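PDB 3IV6: putative Zn-dependent Alcohol Dehydrogenase from Rhodobacter sphaeroides, which binds S-adenosylmethionine and, despite its assigned name, has a fold consistent with a class I methyltransferase, so it probably transfers methyl groups. Local coordinates for residues A[37-42]-A[115-120]; A[146-151]-A[252-257]. One frame throughout, in Å; residues are numbered along the deposited sequence.

In the fold
Both contacts are buried and share one mixed sheet, in which strands 113-117 and 143-149 lie next to each other. In contact 1, the segment from helix 33-39 packs mainly through side chains against strand 113-117, with no hydrogen bond between the two segments, and the loop that follows the strand lines the S-adenosylmethionine pocket. Contact 2 is instead a pairing of neighbouring strands, 143-149 with 251-258, held by backbone hydrogen bonds and faced with apolar side chains. The two meet at Ser147, whose OG probably bonds to OD1 of Asp117 and also packs against the ring of Phe39. The chemistry thus passes from apolar packing beside a charged ligand site to antiparallel strand pairing.

Contact 1: A[37-42]-A[115-120]. With SAM (S-adenosylmethionine), chain E.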
ATOM      1  N   ASP A  37      -8.573   2.085  14.433  1.00 29.18           N
ATOM      2  CA  ASP A  37      -9.127   3.242  15.112  1.00 23.17           C
ATOM      3  C   ASP A  37      -8.420   4.579  14.804  1.00 24.87           C
ATOM      4  O   ASP A  37      -9.071   5.597  14.560  1.00 28.47           O
ATOM      5  CB  ASP A  37      -9.187   2.961  16.606  1.00 22.67           C
ATOM      6  CG  ASP A  37     -10.175   1.863  16.943  1.00 32.58           C
ATOM      7  OD1 ASP A  37     -10.896   1.410  16.015  1.00 35.73           O
ATOM      8  OD2 ASP A  37     -10.236   1.443  18.127  1.00 35.13           O
ATOM      9  N   ILE A  38      -7.099   4.591  14.812  1.00 20.26           N
ATOM     10  CA  ILE A  38      -6.377   5.810  14.492  1.00 23.07           C
ATOM     11  C   ILE A  38      -6.603   6.279  13.050  1.00 22.88           C
ATOM     12  O   ILE A  38      -6.655   7.474  12.777  1.00 25.44           O
ATOM     13  CB  ILE A  38      -4.883   5.616  14.757  1.00 24.48           C
ATOM     14  CG1 ILE A  38      -4.638   5.462  16.252  1.00 16.76           C
ATOM     15  CG2 ILE A  38      -4.043   6.750  14.158  1.00 20.00           C
ATOM     16  CD1 ILE A  38      -3.307   4.803  16.582  1.00 17.69           C
ATOM     17  N   PHE A  39      -6.720   5.322  12.136  1.00 23.89           N
ATOM     18  CA  PHE A  39      -6.986   5.558  10.716  1.00 22.70           C
ATOM     19  C   PHE A  39      -8.342   6.243  10.549  1.00 24.29           C
ATOM     20  O   PHE A  39      -8.621   6.869   9.534  1.00 24.65           O
ATOM     21  CB  PHE A  39      -6.985   4.211   9.938  1.00 20.51           C
ATOM     22  CG  PHE A  39      -5.696   3.936   9.194  1.00 23.09           C
ATOM     23  CD1 PHE A  39      -4.809   2.982   9.649  1.00 19.23           C
ATOM     24  CD2 PHE A  39      -5.359   4.671   8.058  1.00 21.88           C
ATOM     25  CE1 PHE A  39      -3.627   2.748   8.980  1.00 25.32           C
ATOM     26  CE2 PHE A  39      -4.170   4.443   7.380  1.00 24.39           C
ATOM     27  CZ  PHE A  39      -3.294   3.478   7.845  1.00 25.48           C
ATOM     28  N   LEU A  40      -9.174   6.127  11.570  1.00 25.16           N
ATOM     29  CA  LEU A  40     -10.577   6.441  11.438  1.00 28.75           C
ATOM     30  C   LEU A  40     -11.025   7.581  12.332  1.00 25.68           C
ATOM     31  O   LEU A  40     -12.195   7.913  12.355  1.00 27.11           O
ATOM     32  CB  LEU A  40     -11.418   5.188  11.743  1.00 29.07           C
ATOM     33  CG  LEU A  40     -11.411   4.065  10.709  1.00 22.83           C
ATOM     34  CD1 LEU A  40     -12.263   2.902  11.214  1.00 25.11           C
ATOM     35  CD2 LEU A  40     -11.924   4.584   9.418  1.00 20.73           C
ATOM     36  N   GLU A  41     -10.103   8.164  13.071  1.00 23.98           N
ATOM     37  CA  GLU A  41     -10.466   9.218  13.998  1.00 26.29           C
ATOM     38  C   GLU A  41     -11.081  10.423  13.324  1.00 27.80           C
ATOM     39  O   GLU A  41     -10.584  10.879  12.317  1.00 29.99           O
ATOM     40  CB  GLU A  41      -9.255   9.678  14.778  1.00 28.92           C
ATOM     41  CG  GLU A  41      -8.667   8.628  15.665  1.00 33.91           C
ATOM     42  CD  GLU A  41      -7.412   9.116  16.342  1.00 35.31           C
ATOM     43  OE1 GLU A  41      -6.980  10.261  16.064  1.00 35.39           O
ATOM     44  OE2 GLU A  41      -6.856   8.349  17.148  1.00 36.80           O
ATOM     45  N   ASN A  42     -12.144  10.954  13.918  1.00 28.08           N
ATOM     46  CA  ASN A  42     -12.787  12.150  13.400  1.00 30.55           C
ATOM     47  C   ASN A  42     -13.516  11.860  12.119  1.00 32.56           C
ATOM     48  O   ASN A  42     -13.988  12.789  11.470  1.00 33.57           O
ATOM     49  CB  ASN A  42     -11.783  13.262  13.133  1.00 31.63           C
ATOM     50  CG  ASN A  42     -11.075  13.712  14.375  1.00 34.79           C
ATOM     51  OD1 ASN A  42     -11.412  13.287  15.483  1.00 31.36           O
ATOM     52  ND2 ASN A  42     -10.069  14.570  14.203  1.00 36.25           N
ATOM     53  N   LEU A 115      -7.970   6.469   2.691  1.00 16.66           N
ATOM     54  CA  LEU A 115      -7.083   5.719   3.586  1.00 18.34           C
ATOM     55  C   LEU A 115      -6.286   4.609   2.851  1.00 17.35           C
ATOM     56  O   LEU A 115      -6.794   3.953   1.935  1.00 14.34           O
ATOM     57  CB  LEU A 115      -7.887   5.108   4.737  1.00 13.11           C
ATOM     58  CG  LEU A 115      -9.068   5.923   5.250  1.00 14.76           C
ATOM     59  CD1 LEU A 115      -9.868   5.111   6.232  1.00 13.07           C
ATOM     60  CD2 LEU A 115      -8.649   7.254   5.836  1.00 15.59           C
ATOM     61  N   ASN A 116      -5.024   4.426   3.234  1.00 19.59           N
ATOM     62  CA  ASN A 116      -4.325   3.179   2.912  1.00 19.54           C
ATOM     63  C   ASN A 116      -3.200   2.857   3.883  1.00 21.50           C
ATOM     64  O   ASN A 116      -2.539   3.773   4.406  1.00 24.59           O
ATOM     65  CB  ASN A 116      -3.833   3.161   1.460  1.00 22.52           C
ATOM     66  CG  ASN A 116      -3.034   4.411   1.083  1.00 23.17           C
ATOM     67  OD1 ASN A 116      -3.583   5.370   0.544  1.00 19.21           O
ATOM     68  ND2 ASN A 116      -1.729   4.374   1.321  1.00 20.94           N
ATOM     69  N   ASP A 117      -3.014   1.563   4.145  1.00 20.91           N
ATOM     70  CA  ASP A 117      -1.988   1.103   5.074  1.00 24.72           C
ATOM     71  C   ASP A 117      -0.812   0.435   4.377  1.00 25.50           C
ATOM     72  O   ASP A 117      -0.927  -0.706   3.940  1.00 28.45           O
ATOM     73  CB  ASP A 117      -2.569   0.120   6.088  1.00 26.08           C
ATOM     74  CG  ASP A 117      -1.525  -0.349   7.117  1.00 32.06           C
ATOM     75  OD1 ASP A 117      -0.663   0.460   7.544  1.00 28.97           O
ATOM     76  OD2 ASP A 117      -1.585  -1.526   7.519  1.00 32.48           O
ATOM     77  N   ARG A 118       0.315   1.139   4.300  1.00 20.71           N
ATOM     78  CA  ARG A 118       1.566   0.577   3.795  1.00 18.24           C
ATOM     79  C   ARG A 118       1.505   0.186   2.310  1.00 24.78           C
ATOM     80  O   ARG A 118       2.217  -0.714   1.834  1.00 31.57           O
ATOM     81  CB  ARG A 118       2.018  -0.570   4.683  1.00 14.35           C
ATOM     82  CG  ARG A 118       2.684  -0.092   5.965  1.00 22.54           C
ATOM     83  CD  ARG A 118       2.955  -1.227   6.962  1.00 22.64           C
ATOM     84  NE  ARG A 118       1.798  -1.668   7.735  1.00 24.42           N
ATOM     85  CZ  ARG A 118       1.828  -2.714   8.574  1.00 31.43           C
ATOM     86  NH1 ARG A 118       2.954  -3.387   8.710  1.00 28.93           N
ATOM     87  NH2 ARG A 118       0.749  -3.104   9.273  1.00 31.02           N
ATOM     88  N   LEU A 119       0.674   0.909   1.573  1.00 22.66           N
ATOM     89  CA  LEU A 119       0.487   0.687   0.148  1.00 17.84           C
ATOM     90  C   LEU A 119       1.637   1.321  -0.625  1.00 22.18           C
ATOM     91  O   LEU A 119       2.025   0.870  -1.679  1.00 26.72           O
ATOM     92  CB  LEU A 119      -0.813   1.347  -0.266  1.00 16.38           C
ATOM     93  CG  LEU A 119      -1.015   1.525  -1.751  1.00 17.24           C
ATOM     94  CD1 LEU A 119      -1.066   0.152  -2.417  1.00 15.67           C
ATOM     95  CD2 LEU A 119      -2.267   2.343  -2.014  1.00 17.19           C
ATOM     96  N   ILE A 120       2.192   2.381  -0.068  1.00 22.75           N
ATOM     97  CA  ILE A 120       3.255   3.128  -0.703  1.00 20.75           C
ATOM     98  C   ILE A 120       4.514   2.270  -0.738  1.00 20.68           C
ATOM     99  O   ILE A 120       5.397   2.477  -1.559  1.00 21.21           O
ATOM    100  CB  ILE A 120       3.472   4.496   0.023  1.00 19.70           C
ATOM    101  CG1 ILE A 120       2.433   5.529  -0.427  1.00 14.22           C
ATOM    102  CG2 ILE A 120       4.869   5.092  -0.259  1.00 22.71           C
ATOM    103  CD1 ILE A 120       2.166   6.533   0.642  1.00 20.31           C
TER
HETATM  104  N   SAM E 301      -1.768  -5.251   2.312  1.00 42.04           N
HETATM  105  CA  SAM E 301      -1.218  -4.533   3.447  1.00 38.72           C
HETATM  106  C   SAM E 301      -2.307  -4.123   4.415  1.00 30.22           C
HETATM  107  O   SAM E 301      -3.509  -4.362   4.230  1.00 27.19           O
HETATM  108  OXT SAM E 301      -1.934  -3.557   5.417  1.00 31.74           O
HETATM  109  CB  SAM E 301      -0.363  -3.354   2.998  1.00 37.81           C
HETATM  110  CG  SAM E 301      -0.024  -3.312   1.501  1.00 38.73           C
HETATM  111  SD  SAM E 301      -1.298  -2.644   0.383  1.00 56.25           S
HETATM  112  CE  SAM E 301      -2.727  -2.385   1.472  1.00 34.75           C
HETATM  113  C5' SAM E 301      -1.694  -4.064  -0.698  1.00 32.16           C
HETATM  114  C4' SAM E 301      -3.065  -4.107  -1.362  1.00 32.85           C
HETATM  115  O4' SAM E 301      -3.191  -3.026  -2.269  1.00 31.89           O
HETATM  116  C3' SAM E 301      -3.278  -5.357  -2.197  1.00 36.31           C
HETATM  117  O3' SAM E 301      -4.635  -5.711  -2.055  1.00 34.93           O
HETATM  118  C2' SAM E 301      -3.070  -4.907  -3.628  1.00 34.20           C
HETATM  119  O2' SAM E 301      -3.915  -5.597  -4.524  1.00 33.84           O
HETATM  120  C1' SAM E 301      -3.450  -3.438  -3.590  1.00 27.21           C
HETATM  121  N9  SAM E 301      -2.631  -2.643  -4.515  1.00 21.57           N
HETATM  122  C8  SAM E 301      -1.268  -2.698  -4.645  1.00 23.23           C
HETATM  123  N7  SAM E 301      -0.886  -1.831  -5.621  1.00 23.35           N
HETATM  124  C5  SAM E 301      -1.987  -1.210  -6.128  1.00 24.76           C
HETATM  125  C6  SAM E 301      -2.158  -0.238  -7.132  1.00 25.11           C
HETATM  126  N6  SAM E 301      -1.137   0.271  -7.826  1.00 21.75           N
HETATM  127  N1  SAM E 301      -3.433   0.179  -7.424  1.00 24.76           N
HETATM  128  C2  SAM E 301      -4.507  -0.374  -6.739  1.00 27.24           C
HETATM  129  N3  SAM E 301      -4.352  -1.311  -5.745  1.00 21.07           N
HETATM  130  C4  SAM E 301      -3.101  -1.728  -5.442  1.00 22.55           C
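Phe39 and Leu115 mark the nearest backbone approach, with CA atoms 7.1 Å apart, and no hydrogen bond links segment 37-42 to segment 115-120, so side-chain packing carries most of the contact. The ring of Phe39 reaches along the strand past Leu115, the two side chains running in opposite directions, with CD2 of Phe39 4.2 Å from CB of Leu115. Phe39 O also touches Leu115 CD2, at 3.7 Å. Farther out, CE2 of the ring comes within 3.5 Å of the Asn116 carbonyl O, and CZ lies 3.9 Å from CB of Asp117. Ring and carboxylate planes are turned 71° apart, and the side chains of Phe39 and Asp117 cross nearly at right angles. Leu40 adds a smaller apolar touch, its CD2 lying 3.8 Å from CD1 of Leu115.

Asp117 carries its CG anti to the backbone N (chi1 -178°), which places the carboxylate beside the side chain of Arg118. NE of Arg118 bonds nearly straight to OD1 of Asp117 at 3.3 Å, part of a salt bridge; OD1 sits near the guanidinium plane, but NE meets it from above the carboxylate plane. OD1 is gripped a second time by Ser147 OG, while Arg118 NH1 bonds to the carbonyl of Ala28. Replacing Asp117 with an alanine would probably leave the Arg118 guanidinium without its countercharge and the Ser147 hydroxyl without this acceptor. Beyond the strand, Leu119 CD1 packs 3.6 Å from C8 of the S-adenosylmethionine adenine. Ligand-binding residues at the C-terminal end of a parallel strand are characteristic of the Rossmann-like fold of class I methyltransferases.

Contact 2: A[146-151]-A[252-257]; sequences ASVKLG and MLYQFS
Tyr254 meets strand 143-149 with its CG beside the backbone N and anti to the carbonyl carbon (chi1 -63°), a setting that lays the ring beside the Ala146 carbonyl O and the Val148 side chain. The ring presents its edge to the carbonyl of Ala146, with CD2 of Tyr254 3.4 Å from that O, and CE2 then lies 4.0 Å from CG2 of Val148. On the other face of the sheet Leu253 has CG anti to its backbone N, and its CD1 folds over the partner strand to 3.5 Å from the Ala146 N, close also to CB of Ser147.

The backbones run antiparallel, at 148° between the short strand axes. Ala146 with Tyr254 and Val148 with Met252 form hydrogen-bonded pairs, and Ser147 with Leu253 is the non-hydrogen-bonded pair between them. Ala146 N donates to Tyr254 O at 2.8 Å in a nearly straight bond, and Tyr254 N returns one to Ala146 O; the other pair is likewise bonded in both directions.

Where strand 143-149 gives way to loop, Leu150 continues the apolar layer. Its CD1 packs 3.8 Å from CB of Met252, a selenomethionine whose bent chain brings CE to the same methyl, and its CD2 lies 3.8 Å from the Tyr254 hydroxyl. That hydroxyl is hydrogen-bonded to Asp219. At the other end, the methyl of Ala146 meets the edge of the Phe256 ring at CE2.

Helix 219-226 covers the face carrying Val148, Met252 and Tyr254, Val222 touching Leu150 and Tyr254 and Leu226 touching Phe256. Ile120 leans on Ala146 and Val148. Within the sheet, strand 143-149 lies between the parallel strand 113-117 and the antiparallel 251-258, a seventh strand inserted before the sixth, 237-244, as is characteristic of class I methyltransferases.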
ATOM      1  N   ALA A 146      -2.216   8.079   4.897  1.00 24.03           N
ATOM      2  CA  ALA A 146      -1.403   7.003   4.295  1.00 24.56           C
ATOM      3  C   ALA A 146      -0.229   6.602   5.194  1.00 19.44           C
ATOM      4  O   ALA A 146       0.631   7.418   5.487  1.00 18.87           O
ATOM      5  CB  ALA A 146      -0.893   7.427   2.906  1.00 18.59           C
ATOM      6  N   SER A 147      -0.205   5.362   5.661  1.00 17.56           N
ATOM      7  CA  SER A 147       0.896   4.955   6.520  1.00 18.83           C
ATOM      8  C   SER A 147       2.002   4.352   5.668  1.00 24.27           C
ATOM      9  O   SER A 147       1.727   3.756   4.649  1.00 23.66           O
ATOM     10  CB  SER A 147       0.410   3.916   7.460  1.00 23.04           C
ATOM     11  OG  SER A 147       0.078   2.777   6.696  1.00 22.03           O
ATOM     12  N   VAL A 148       3.249   4.518   6.079  1.00 24.64           N
ATOM     13  CA  VAL A 148       4.360   3.967   5.354  1.00 19.78           C
ATOM     14  C   VAL A 148       5.313   3.271   6.307  1.00 22.38           C
ATOM     15  O   VAL A 148       5.679   3.828   7.309  1.00 24.53           O
ATOM     16  CB  VAL A 148       5.142   5.053   4.659  1.00 22.53           C
ATOM     17  CG1 VAL A 148       6.189   4.408   3.711  1.00 21.81           C
ATOM     18  CG2 VAL A 148       4.181   5.947   3.877  1.00 14.67           C
ATOM     19  N   LYS A 149       5.706   2.042   6.004  1.00 23.34           N
ATOM     20  CA  LYS A 149       6.727   1.354   6.792  1.00 27.33           C
ATOM     21  C   LYS A 149       8.099   1.934   6.469  1.00 26.99           C
ATOM     22  O   LYS A 149       8.426   2.043   5.320  1.00 28.11           O
ATOM     23  CB  LYS A 149       6.726  -0.148   6.494  1.00 27.01           C
ATOM     24  CG  LYS A 149       7.108  -0.973   7.682  1.00 35.25           C
ATOM     25  CD  LYS A 149       8.019  -2.123   7.343  1.00 40.67           C
ATOM     26  CE  LYS A 149       9.450  -1.644   7.244  1.00 41.12           C
ATOM     27  NZ  LYS A 149       9.988  -1.271   8.591  1.00 48.28           N
ATOM     28  N   LEU A 150       8.907   2.263   7.476  1.00 26.65           N
ATOM     29  CA  LEU A 150      10.138   2.992   7.238  1.00 24.27           C
ATOM     30  C   LEU A 150      11.387   2.173   7.515  1.00 29.50           C
ATOM     31  O   LEU A 150      11.425   1.346   8.431  1.00 27.81           O
ATOM     32  CB  LEU A 150      10.183   4.290   8.031  1.00 25.30           C
ATOM     33  CG  LEU A 150       9.006   5.275   7.929  1.00 27.59           C
ATOM     34  CD1 LEU A 150       9.113   6.306   9.036  1.00 27.45           C
ATOM     35  CD2 LEU A 150       8.938   5.987   6.575  1.00 26.14           C
ATOM     36  N   GLY A 151      12.399   2.412   6.683  1.00 33.51           N
ATOM     37  CA  GLY A 151      13.664   1.707   6.736  1.00 36.63           C
ATOM     38  C   GLY A 151      13.526   0.364   6.076  1.00 31.50           C
ATOM     39  O   GLY A 151      12.595   0.158   5.325  1.00 31.42           O
HETATM   40  N   MSE A 252       5.094   5.029  10.109  1.00 25.48           N
HETATM   41  CA  MSE A 252       4.568   6.378  10.280  1.00 25.33           C
HETATM   42  C   MSE A 252       3.310   6.589   9.446  1.00 27.67           C
HETATM   43  O   MSE A 252       3.278   6.264   8.259  1.00 26.30           O
HETATM   44  CB  MSE A 252       5.627   7.416   9.906  1.00 26.11           C
HETATM   45  CG  MSE A 252       5.218   8.852  10.193  1.00 34.33           C
HETATM   46 SE   MSE A 252       6.019   9.549  11.829  0.63 45.08          SE
HETATM   47  CE  MSE A 252       7.891   9.178  11.432  1.00 30.33           C
ATOM     48  N   LEU A 253       2.274   7.135  10.075  1.00 29.82           N
ATOM     49  CA  LEU A 253       1.051   7.497   9.367  1.00 24.43           C
ATOM     50  C   LEU A 253       1.029   8.984   9.031  1.00 23.30           C
ATOM     51  O   LEU A 253       1.278   9.829   9.890  1.00 26.18           O
ATOM     52  CB  LEU A 253      -0.178   7.127  10.200  1.00 26.16           C
ATOM     53  CG  LEU A 253      -1.520   7.667   9.702  1.00 24.68           C
ATOM     54  CD1 LEU A 253      -1.745   7.290   8.246  1.00 22.44           C
ATOM     55  CD2 LEU A 253      -2.660   7.159  10.573  1.00 18.10           C
ATOM     56  N   TYR A 254       0.728   9.297   7.774  1.00 24.14           N
ATOM     57  CA  TYR A 254       0.856  10.667   7.270  1.00 28.31           C
ATOM     58  C   TYR A 254      -0.474  11.136   6.798  1.00 28.28           C
ATOM     59  O   TYR A 254      -1.087  10.470   5.957  1.00 29.50           O
ATOM     60  CB  TYR A 254       1.781  10.751   6.046  1.00 24.02           C
ATOM     61  CG  TYR A 254       3.169  10.341   6.346  1.00 23.43           C
ATOM     62  CD1 TYR A 254       4.160  11.297   6.557  1.00 23.56           C
ATOM     63  CD2 TYR A 254       3.500   8.996   6.456  1.00 22.54           C
ATOM     64  CE1 TYR A 254       5.458  10.931   6.848  1.00 24.92           C
ATOM     65  CE2 TYR A 254       4.818   8.601   6.755  1.00 26.67           C
ATOM     66  CZ  TYR A 254       5.795   9.585   6.956  1.00 30.62           C
ATOM     67  OH  TYR A 254       7.090   9.253   7.272  1.00 31.14           O
ATOM     68  N   GLN A 255      -0.889  12.296   7.308  1.00 29.34           N
ATOM     69  CA  GLN A 255      -2.160  12.912   6.943  1.00 25.82           C
ATOM     70  C   GLN A 255      -1.839  14.166   6.155  1.00 25.92           C
ATOM     71  O   GLN A 255      -1.105  15.042   6.616  1.00 28.06           O
ATOM     72  CB  GLN A 255      -2.979  13.218   8.198  1.00 22.88           C
ATOM     73  CG  GLN A 255      -4.190  14.112   7.962  1.00 23.62           C
ATOM     74  CD  GLN A 255      -5.063  14.220   9.196  1.00 27.48           C
ATOM     75  OE1 GLN A 255      -5.308  13.227   9.875  1.00 27.55           O
ATOM     76  NE2 GLN A 255      -5.532  15.431   9.499  1.00 30.19           N
ATOM     77  N   PHE A 256      -2.355  14.235   4.940  1.00 22.82           N
ATOM     78  CA  PHE A 256      -2.046  15.346   4.046  1.00 22.01           C
ATOM     79  C   PHE A 256      -3.207  15.712   3.118  1.00 26.80           C
ATOM     80  O   PHE A 256      -4.186  14.970   2.955  1.00 27.43           O
ATOM     81  CB  PHE A 256      -0.755  15.084   3.239  1.00 23.43           C
ATOM     82  CG  PHE A 256      -0.788  13.841   2.339  1.00 25.69           C
ATOM     83  CD1 PHE A 256      -1.047  13.960   0.966  1.00 28.70           C
ATOM     84  CD2 PHE A 256      -0.541  12.560   2.836  1.00 27.02           C
ATOM     85  CE1 PHE A 256      -1.050  12.833   0.102  1.00 21.89           C
ATOM     86  CE2 PHE A 256      -0.559  11.439   1.972  1.00 22.18           C
ATOM     87  CZ  PHE A 256      -0.799  11.590   0.617  1.00 20.75           C
ATOM     88  N   SER A 257      -3.082  16.860   2.485  1.00 29.71           N
ATOM     89  CA  SER A 257      -4.173  17.381   1.687  1.00 34.05           C
ATOM     90  C   SER A 257      -3.607  18.457   0.788  1.00 32.96           C
ATOM     91  O   SER A 257      -2.441  18.825   0.962  1.00 33.65           O
ATOM     92  CB  SER A 257      -5.198  17.998   2.613  1.00 31.77           C
ATOM     93  OG  SER A 257      -4.535  18.976   3.366  1.00 33.05           O
TER